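Local coordinates for protein exoenzyme S (Pseudomonas aeruginosa, PDB 6GN8) that is a bacterial toxin whose piece described here is its ADP-ribosyltransferase domain, which probably transfers ADP-ribose from NAD to host proteins, at residues C[30-35]-C[57-62]; C[124-129]-C[180-185]. The protein carries 2 engineered substitutions. All coordinates share one frame; numbering follows the deposited sequence.

Contact 1 of 2, residues C[30-35]-C[57-62]; sequences DGLVKR and VMALGL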
ATOM      1  N   ASP C  30      43.411  -8.871 -31.648  1.00 62.63           N
ATOM      2  CA  ASP C  30      44.574  -8.532 -32.465  1.00 62.50           C
ATOM      3  C   ASP C  30      44.682  -7.041 -32.649  1.00 65.88           C
ATOM      4  O   ASP C  30      45.789  -6.501 -32.555  1.00 65.15           O
ATOM      5  CB  ASP C  30      44.509  -9.229 -33.828  1.00 66.78           C
ATOM      6  CG  ASP C  30      44.746 -10.727 -33.772  1.00 79.10           C
ATOM      7  OD1 ASP C  30      45.304 -11.208 -32.750  1.00 78.54           O
ATOM      8  OD2 ASP C  30      44.381 -11.421 -34.747  1.00 88.17           O
ATOM      9  N   GLY C  31      43.537  -6.387 -32.878  1.00 62.38           N
ATOM     10  CA  GLY C  31      43.444  -4.937 -33.031  1.00 60.84           C
ATOM     11  C   GLY C  31      43.985  -4.195 -31.822  1.00 61.53           C
ATOM     12  O   GLY C  31      44.744  -3.234 -31.978  1.00 61.25           O
ATOM     13  N   LEU C  32      43.637  -4.683 -30.608  1.00 54.82           N
ATOM     14  CA  LEU C  32      44.081  -4.155 -29.319  1.00 51.18           C
ATOM     15  C   LEU C  32      45.600  -4.357 -29.117  1.00 58.02           C
ATOM     16  O   LEU C  32      46.260  -3.448 -28.606  1.00 57.09           O
ATOM     17  CB  LEU C  32      43.289  -4.805 -28.168  1.00 49.28           C
ATOM     18  CG  LEU C  32      41.836  -4.321 -27.985  1.00 51.66           C
ATOM     19  CD1 LEU C  32      41.048  -5.304 -27.172  1.00 50.41           C
ATOM     20  CD2 LEU C  32      41.762  -2.903 -27.364  1.00 48.08           C
ATOM     21  N   VAL C  33      46.153  -5.522 -29.525  1.00 57.01           N
ATOM     22  CA  VAL C  33      47.604  -5.801 -29.389  1.00 57.50           C
ATOM     23  C   VAL C  33      48.386  -4.968 -30.417  1.00 63.97           C
ATOM     24  O   VAL C  33      49.435  -4.410 -30.086  1.00 63.52           O
ATOM     25  CB  VAL C  33      47.968  -7.313 -29.475  1.00 61.45           C
ATOM     26  CG1 VAL C  33      49.482  -7.527 -29.381  1.00 60.18           C
ATOM     27  CG2 VAL C  33      47.244  -8.114 -28.388  1.00 61.04           C
ATOM     28  N   LYS C  34      47.862  -4.845 -31.645  1.00 61.74           N
ATOM     29  CA  LYS C  34      48.509  -4.035 -32.683  1.00 60.91           C
ATOM     30  C   LYS C  34      48.616  -2.583 -32.225  1.00 62.61           C
ATOM     31  O   LYS C  34      49.674  -1.973 -32.395  1.00 62.44           O
ATOM     32  CB  LYS C  34      47.741  -4.110 -34.019  1.00 64.39           C
ATOM     33  CG  LYS C  34      47.965  -5.390 -34.806  1.00 86.12           C
ATOM     34  CD  LYS C  34      46.937  -5.505 -35.938  1.00100.46           C
ATOM     35  CE  LYS C  34      47.070  -6.762 -36.761  1.00109.31           C
ATOM     36  NZ  LYS C  34      46.178  -6.728 -37.951  1.00118.43           N
ATOM     37  N   ARG C  35      47.527  -2.053 -31.603  1.00 56.87           N
ATOM     38  CA  ARG C  35      47.392  -0.666 -31.166  1.00 54.68           C
ATOM     39  C   ARG C  35      48.072  -0.358 -29.843  1.00 55.73           C
ATOM     40  O   ARG C  35      48.686   0.701 -29.742  1.00 54.01           O
ATOM     41  CB  ARG C  35      45.900  -0.288 -31.080  1.00 54.89           C
ATOM     42  CG  ARG C  35      45.563   1.129 -30.619  1.00 59.10           C
ATOM     43  CD  ARG C  35      46.213   2.209 -31.461  1.00 61.65           C
ATOM     44  NE  ARG C  35      45.807   3.551 -31.028  1.00 70.46           N
ATOM     45  CZ  ARG C  35      46.371   4.235 -30.035  1.00 73.68           C
ATOM     46  NH1 ARG C  35      47.367   3.709 -29.338  1.00 51.87           N
ATOM     47  NH2 ARG C  35      45.939   5.448 -29.730  1.00 66.27           N
ATOM     48  N   VAL C  57      38.968  -8.880 -21.699  1.00 52.20           N
ATOM     49  CA  VAL C  57      39.855  -8.823 -20.529  1.00 50.55           C
ATOM     50  C   VAL C  57      40.900  -7.707 -20.753  1.00 53.08           C
ATOM     51  O   VAL C  57      41.099  -6.898 -19.858  1.00 52.27           O
ATOM     52  CB  VAL C  57      40.481 -10.218 -20.225  1.00 55.02           C
ATOM     53  CG1 VAL C  57      41.563 -10.139 -19.147  1.00 53.95           C
ATOM     54  CG2 VAL C  57      39.402 -11.218 -19.817  1.00 55.77           C
ATOM     55  N   MET C  58      41.504  -7.620 -21.953  1.00 49.44           N
ATOM     56  CA  MET C  58      42.460  -6.542 -22.259  1.00 47.90           C
ATOM     57  C   MET C  58      41.759  -5.167 -22.297  1.00 49.68           C
ATOM     58  O   MET C  58      42.298  -4.212 -21.741  1.00 49.72           O
ATOM     59  CB  MET C  58      43.182  -6.783 -23.601  1.00 50.77           C
ATOM     60  CG  MET C  58      44.076  -8.027 -23.635  1.00 54.51           C
ATOM     61  SD  MET C  58      45.038  -8.085 -25.175  1.00 58.44           S
ATOM     62  CE  MET C  58      43.752  -8.368 -26.378  1.00 55.74           C
ATOM     63  N   ALA C  59      40.567  -5.062 -22.929  1.00 45.02           N
ATOM     64  CA  ALA C  59      39.838  -3.787 -22.993  1.00 44.85           C
ATOM     65  C   ALA C  59      39.434  -3.269 -21.587  1.00 47.63           C
ATOM     66  O   ALA C  59      39.600  -2.072 -21.299  1.00 44.88           O
ATOM     67  CB  ALA C  59      38.612  -3.911 -23.875  1.00 46.91           C
ATOM     68  N   LEU C  60      38.910  -4.183 -20.716  1.00 44.55           N
ATOM     69  CA  LEU C  60      38.510  -3.864 -19.343  1.00 41.98           C
ATOM     70  C   LEU C  60      39.740  -3.430 -18.535  1.00 45.28           C
ATOM     71  O   LEU C  60      39.642  -2.483 -17.766  1.00 45.60           O
ATOM     72  CB  LEU C  60      37.792  -5.065 -18.675  1.00 41.71           C
ATOM     73  CG  LEU C  60      36.360  -5.398 -19.175  1.00 44.80           C
ATOM     74  CD1 LEU C  60      36.003  -6.848 -18.874  1.00 46.38           C
ATOM     75  CD2 LEU C  60      35.309  -4.495 -18.548  1.00 40.86           C
ATOM     76  N   GLY C  61      40.889  -4.077 -18.768  1.00 40.97           N
ATOM     77  CA  GLY C  61      42.151  -3.745 -18.108  1.00 40.35           C
ATOM     78  C   GLY C  61      42.706  -2.389 -18.495  1.00 44.40           C
ATOM     79  O   GLY C  61      43.077  -1.583 -17.636  1.00 42.61           O
ATOM     80  N   LEU C  62      42.770  -2.132 -19.812  1.00 43.32           N
ATOM     81  CA  LEU C  62      43.254  -0.875 -20.382  1.00 42.11           C
ATOM     82  C   LEU C  62      42.430   0.284 -19.827  1.00 46.47           C
ATOM     83  O   LEU C  62      42.995   1.291 -19.385  1.00 47.47           O
ATOM     84  CB  LEU C  62      43.181  -0.923 -21.921  1.00 42.16           C
ATOM     85  CG  LEU C  62      44.273  -1.729 -22.634  1.00 45.12           C
ATOM     86  CD1 LEU C  62      43.829  -2.108 -24.002  1.00 44.78           C
ATOM     87  CD2 LEU C  62      45.617  -0.959 -22.680  1.00 44.67           C
TER
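Leu-32 reaches across from the helix of residues 30-35 and meets three residues of the helix of residues 57-62, a small worked example of how one branched side chain can carry most of a helix-helix interface. Its CB touches the methyl end of a methionine, Met-58 CE, at 4.0 Å. Beyond CG the chain forks: CD1 lies against the same Met-58 CE at 4.2 Å and comes to 4.3 Å from Ala-59 CB, close to the point where the two backbones are nearest, whereas CD2 goes to the next turn and meets Leu-62 CD1 at 4.0 Å. The first torsion places CG beside the backbone N and anti to the carbonyl carbon (chi1 -75°), and the second, at 161°, splits the two methyls between Ala-59 and Leu-62. Leu-32 runs antiparallel to both Met-58 and Leu-62, each pair overlapping along its flanks.

Met-58 answers from the second helix. Its chain is extended as far as SD and then bends at chi3 (-68°), which turns CE toward the first helix, against both Leu-32 CB and Val-33 CG2. The same Val-33 methyl lies 3.9 Å from Met-58 SD, so the thioether end is touched by two consecutive residues of the first helix.

No hydrogen bond links the segments, and the contact is wholly apolar. With 10.6 Å between the axes and 44° between their directions, the helices are bridged by side chains while their backbones stay well apart. Around this pair, helix 83-99 adds Leu-87 against Leu-32 and Ile-88 against Leu-62, and the short helix 38-41 brings Ala-40 onto both Met-58 and Leu-62. Helices 24-36 and 54-77 thus pack within the helical part of the domain, outside its two sheets.

Contact 2 of 2, residues C[124-129]-C[180-185]; sequences GKVGHD and DMRVLL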
ATOM      1  N   GLY C 124      13.810  10.222  -7.581  1.00 55.24           N
ATOM      2  CA  GLY C 124      12.789   9.286  -8.059  1.00 56.28           C
ATOM      3  C   GLY C 124      12.711   9.111  -9.576  1.00 61.48           C
ATOM      4  O   GLY C 124      11.984   8.245 -10.078  1.00 62.15           O
ATOM      5  N   LYS C 125      13.436   9.954 -10.322  1.00 56.51           N
ATOM      6  CA  LYS C 125      13.491   9.907 -11.767  1.00 56.41           C
ATOM      7  C   LYS C 125      14.785   9.211 -12.219  1.00 60.39           C
ATOM      8  O   LYS C 125      15.726   9.038 -11.417  1.00 58.00           O
ATOM      9  CB  LYS C 125      13.379  11.323 -12.349  1.00 58.67           C
ATOM     10  CG  LYS C 125      12.044  12.027 -12.065  1.00 71.21           C
ATOM     11  CD  LYS C 125      10.791  11.330 -12.593  1.00 82.63           C
ATOM     12  CE  LYS C 125       9.708  12.299 -13.020  1.00 94.41           C
ATOM     13  NZ  LYS C 125       9.049  12.970 -11.869  1.00 97.95           N
ATOM     14  N   VAL C 126      14.824   8.798 -13.499  1.00 57.91           N
ATOM     15  CA  VAL C 126      15.980   8.100 -14.011  1.00 57.44           C
ATOM     16  C   VAL C 126      16.728   8.970 -15.041  1.00 62.99           C
ATOM     17  O   VAL C 126      16.139   9.834 -15.707  1.00 63.07           O
ATOM     18  CB  VAL C 126      15.703   6.650 -14.522  1.00 61.79           C
ATOM     19  CG1 VAL C 126      14.377   6.098 -14.027  1.00 61.59           C
ATOM     20  CG2 VAL C 126      15.856   6.497 -16.028  1.00 63.14           C
ATOM     21  N   GLY C 127      18.045   8.760 -15.061  1.00 58.73           N
ATOM     22  CA  GLY C 127      19.016   9.377 -15.958  1.00 58.51           C
ATOM     23  C   GLY C 127      20.215   8.459 -16.137  1.00 60.71           C
ATOM     24  O   GLY C 127      20.230   7.362 -15.577  1.00 59.58           O
ATOM     25  N   HIS C 128      21.230   8.883 -16.903  1.00 57.59           N
ATOM     26  CA  HIS C 128      22.416   8.044 -17.122  1.00 57.10           C
ATOM     27  C   HIS C 128      23.671   8.852 -17.445  1.00 57.84           C
ATOM     28  O   HIS C 128      23.594   9.979 -17.938  1.00 57.31           O
ATOM     29  CB  HIS C 128      22.169   7.013 -18.245  1.00 60.30           C
ATOM     30  CG  HIS C 128      21.987   7.597 -19.614  1.00 66.31           C
ATOM     31  ND1 HIS C 128      20.787   7.475 -20.293  1.00 70.33           N
ATOM     32  CD2 HIS C 128      22.873   8.253 -20.407  1.00 69.04           C
ATOM     33  CE1 HIS C 128      20.973   8.079 -21.458  1.00 71.40           C
ATOM     34  NE2 HIS C 128      22.210   8.576 -21.564  1.00 70.79           N
ATOM     35  N   ASP C 129      24.830   8.234 -17.220  1.00 52.50           N
ATOM     36  CA  ASP C 129      26.121   8.817 -17.570  1.00 51.87           C
ATOM     37  C   ASP C 129      26.475   8.373 -19.009  1.00 55.36           C
ATOM     38  O   ASP C 129      26.267   7.211 -19.354  1.00 54.73           O
ATOM     39  CB  ASP C 129      27.197   8.387 -16.542  1.00 52.16           C
ATOM     40  CG  ASP C 129      28.472   9.201 -16.585  1.00 60.64           C
ATOM     41  OD1 ASP C 129      28.995   9.431 -17.697  1.00 61.78           O
ATOM     42  OD2 ASP C 129      28.955   9.600 -15.503  1.00 67.87           O
ATOM     43  N   ASP C 180      21.047   3.446 -17.299  1.00 54.49           N
ATOM     44  CA  ASP C 180      19.972   4.167 -16.660  1.00 51.94           C
ATOM     45  C   ASP C 180      19.955   3.827 -15.185  1.00 50.79           C
ATOM     46  O   ASP C 180      19.860   2.660 -14.783  1.00 46.99           O
ATOM     47  CB  ASP C 180      18.620   3.832 -17.334  1.00 55.10           C
ATOM     48  CG  ASP C 180      18.310   4.567 -18.624  1.00 65.34           C
ATOM     49  OD1 ASP C 180      18.811   5.701 -18.802  1.00 65.17           O
ATOM     50  OD2 ASP C 180      17.532   4.029 -19.438  1.00 76.01           O
ATOM     51  N   MET C 181      20.088   4.872 -14.389  1.00 48.53           N
ATOM     52  CA  MET C 181      20.081   4.852 -12.932  1.00 48.15           C
ATOM     53  C   MET C 181      18.955   5.760 -12.379  1.00 53.30           C
ATOM     54  O   MET C 181      18.751   6.882 -12.872  1.00 53.92           O
ATOM     55  CB  MET C 181      21.436   5.325 -12.389  1.00 49.35           C
ATOM     56  CG  MET C 181      22.608   4.422 -12.755  1.00 53.57           C
ATOM     57  SD  MET C 181      22.688   2.970 -11.687  1.00 58.36           S
ATOM     58  CE  MET C 181      24.304   2.367 -12.124  1.00 54.95           C
ATOM     59  N   ARG C 182      18.219   5.253 -11.386  1.00 47.99           N
ATOM     60  CA  ARG C 182      17.220   5.989 -10.631  1.00 46.75           C
ATOM     61  C   ARG C 182      17.859   6.610  -9.417  1.00 48.58           C
ATOM     62  O   ARG C 182      18.567   5.930  -8.660  1.00 45.34           O
ATOM     63  CB  ARG C 182      16.080   5.089 -10.177  1.00 47.63           C
ATOM     64  CG  ARG C 182      14.861   5.897  -9.689  1.00 54.05           C
ATOM     65  CD  ARG C 182      13.672   5.007  -9.383  1.00 54.19           C
ATOM     66  NE  ARG C 182      13.378   4.088 -10.484  1.00 66.85           N
ATOM     67  CZ  ARG C 182      12.586   4.365 -11.515  1.00 85.19           C
ATOM     68  NH1 ARG C 182      12.397   3.467 -12.474  1.00 71.34           N
ATOM     69  NH2 ARG C 182      11.988   5.550 -11.605  1.00 69.54           N
ATOM     70  N   VAL C 183      17.609   7.911  -9.224  1.00 45.65           N
ATOM     71  CA  VAL C 183      18.100   8.613  -8.058  1.00 42.85           C
ATOM     72  C   VAL C 183      17.119   8.311  -6.906  1.00 48.68           C
ATOM     73  O   VAL C 183      16.036   8.861  -6.888  1.00 48.92           O
ATOM     74  CB  VAL C 183      18.263  10.127  -8.324  1.00 45.15           C
ATOM     75  CG1 VAL C 183      18.739  10.859  -7.057  1.00 43.34           C
ATOM     76  CG2 VAL C 183      19.228  10.361  -9.475  1.00 45.13           C
ATOM     77  N   LEU C 184      17.487   7.418  -5.978  1.00 44.70           N
ATOM     78  CA  LEU C 184      16.644   7.061  -4.835  1.00 43.19           C
ATOM     79  C   LEU C 184      16.657   8.148  -3.750  1.00 47.45           C
ATOM     80  O   LEU C 184      15.721   8.256  -2.964  1.00 48.39           O
ATOM     81  CB  LEU C 184      17.119   5.722  -4.232  1.00 42.37           C
ATOM     82  CG  LEU C 184      16.943   4.445  -5.096  1.00 45.46           C
ATOM     83  CD1 LEU C 184      17.135   3.230  -4.269  1.00 42.12           C
ATOM     84  CD2 LEU C 184      15.566   4.391  -5.772  1.00 49.01           C
ATOM     85  N   LEU C 185      17.753   8.894  -3.660  1.00 43.53           N
ATOM     86  CA  LEU C 185      17.981   9.949  -2.674  1.00 41.00           C
ATOM     87  C   LEU C 185      19.114  10.812  -3.144  1.00 45.61           C
ATOM     88  O   LEU C 185      20.153  10.291  -3.589  1.00 45.23           O
ATOM     89  CB  LEU C 185      18.308   9.339  -1.294  1.00 40.35           C
ATOM     90  CG  LEU C 185      18.537  10.300  -0.122  1.00 45.16           C
ATOM     91  CD1 LEU C 185      17.219  10.815   0.455  1.00 45.23           C
ATOM     92  CD2 LEU C 185      19.383   9.651   0.960  1.00 46.28           C
TER
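Arg-182 and Gly-124 show how a side chain can extend a backbone ladder. The guanidinium NH2 donates to Gly-124 O at 3.1 Å, with the oxygen practically in the guanidinium plane but the donor tilted 34° from the carbonyl plane. Val-126 CG1 lies over one face of the same group, toward its rim and 3.4 Å from Arg-182 NH2. Arg-182 starts with CG anti to the backbone N (chi1 -166°) and bends at chi3, which turns one guanidinium face to Val-126 CG1 and its NH2 edge to Gly-124 O.

At the other end, His-128 and Asp-180 run side by side in the same direction. His-128 ND1 donates to Asp-180 OD1 at 3.0 Å, meeting the syn side of the oxygen somewhat out of the carboxylate plane, and the two flat groups are turned 38° against each other. Between these polar pairs Val-126 CG2 rests 4.1 Å from Asp-180 CB.

The backbone sets this spacing. Gly-127 and Met-181 form an antiparallel hydrogen-bonded pair, the bond from Met-181 N to Gly-127 O being 2.8 Å and nearly straight. Val-126 and Arg-182 make the neighbouring non-hydrogen-bonded pair and share a face with His-128 and Asp-180. Beyond them Val-183 N donates to Lys-125 O at 3.1 Å, and Gly-124 N closes the row on Val-183 O at 2.7 Å.

Farther out, strand 194-200 and the residue after it hold the second segment, through backbone bonds of Arg-182 with Glu-199 and of Asp-180 with Ala-201, while Asp-129 forms a salt bridge with Arg-76. The arrangement is that of an edge strand on a sheet: within this chain 126-128 is the outermost strand, paired antiparallel to 180-188, in a mixed five-stranded sheet of the ADP-ribosyltransferase domain.

How the contacts relate
Both contacts belong to the ADP-ribosyltransferase part of the toxin, yet they lie on opposite sides of the chain's centre. Their own centres are 32 Å apart, and about 14 Å separates their nearest atoms, so neither touches the other. They come in series along the chain: the pairing of helices 24-36 and 54-77 is complete before strand 126-128 meets strand 180-188. Contact 1 is the shorter closure along the chain, with 21 intervening residues, and holds helices together through apolar side chains; contact 2 spans 50 residues and builds one margin of the mixed sheet mainly by hydrogen bonds. Together they illustrate the division of the domain into a helical portion and a sheet portion.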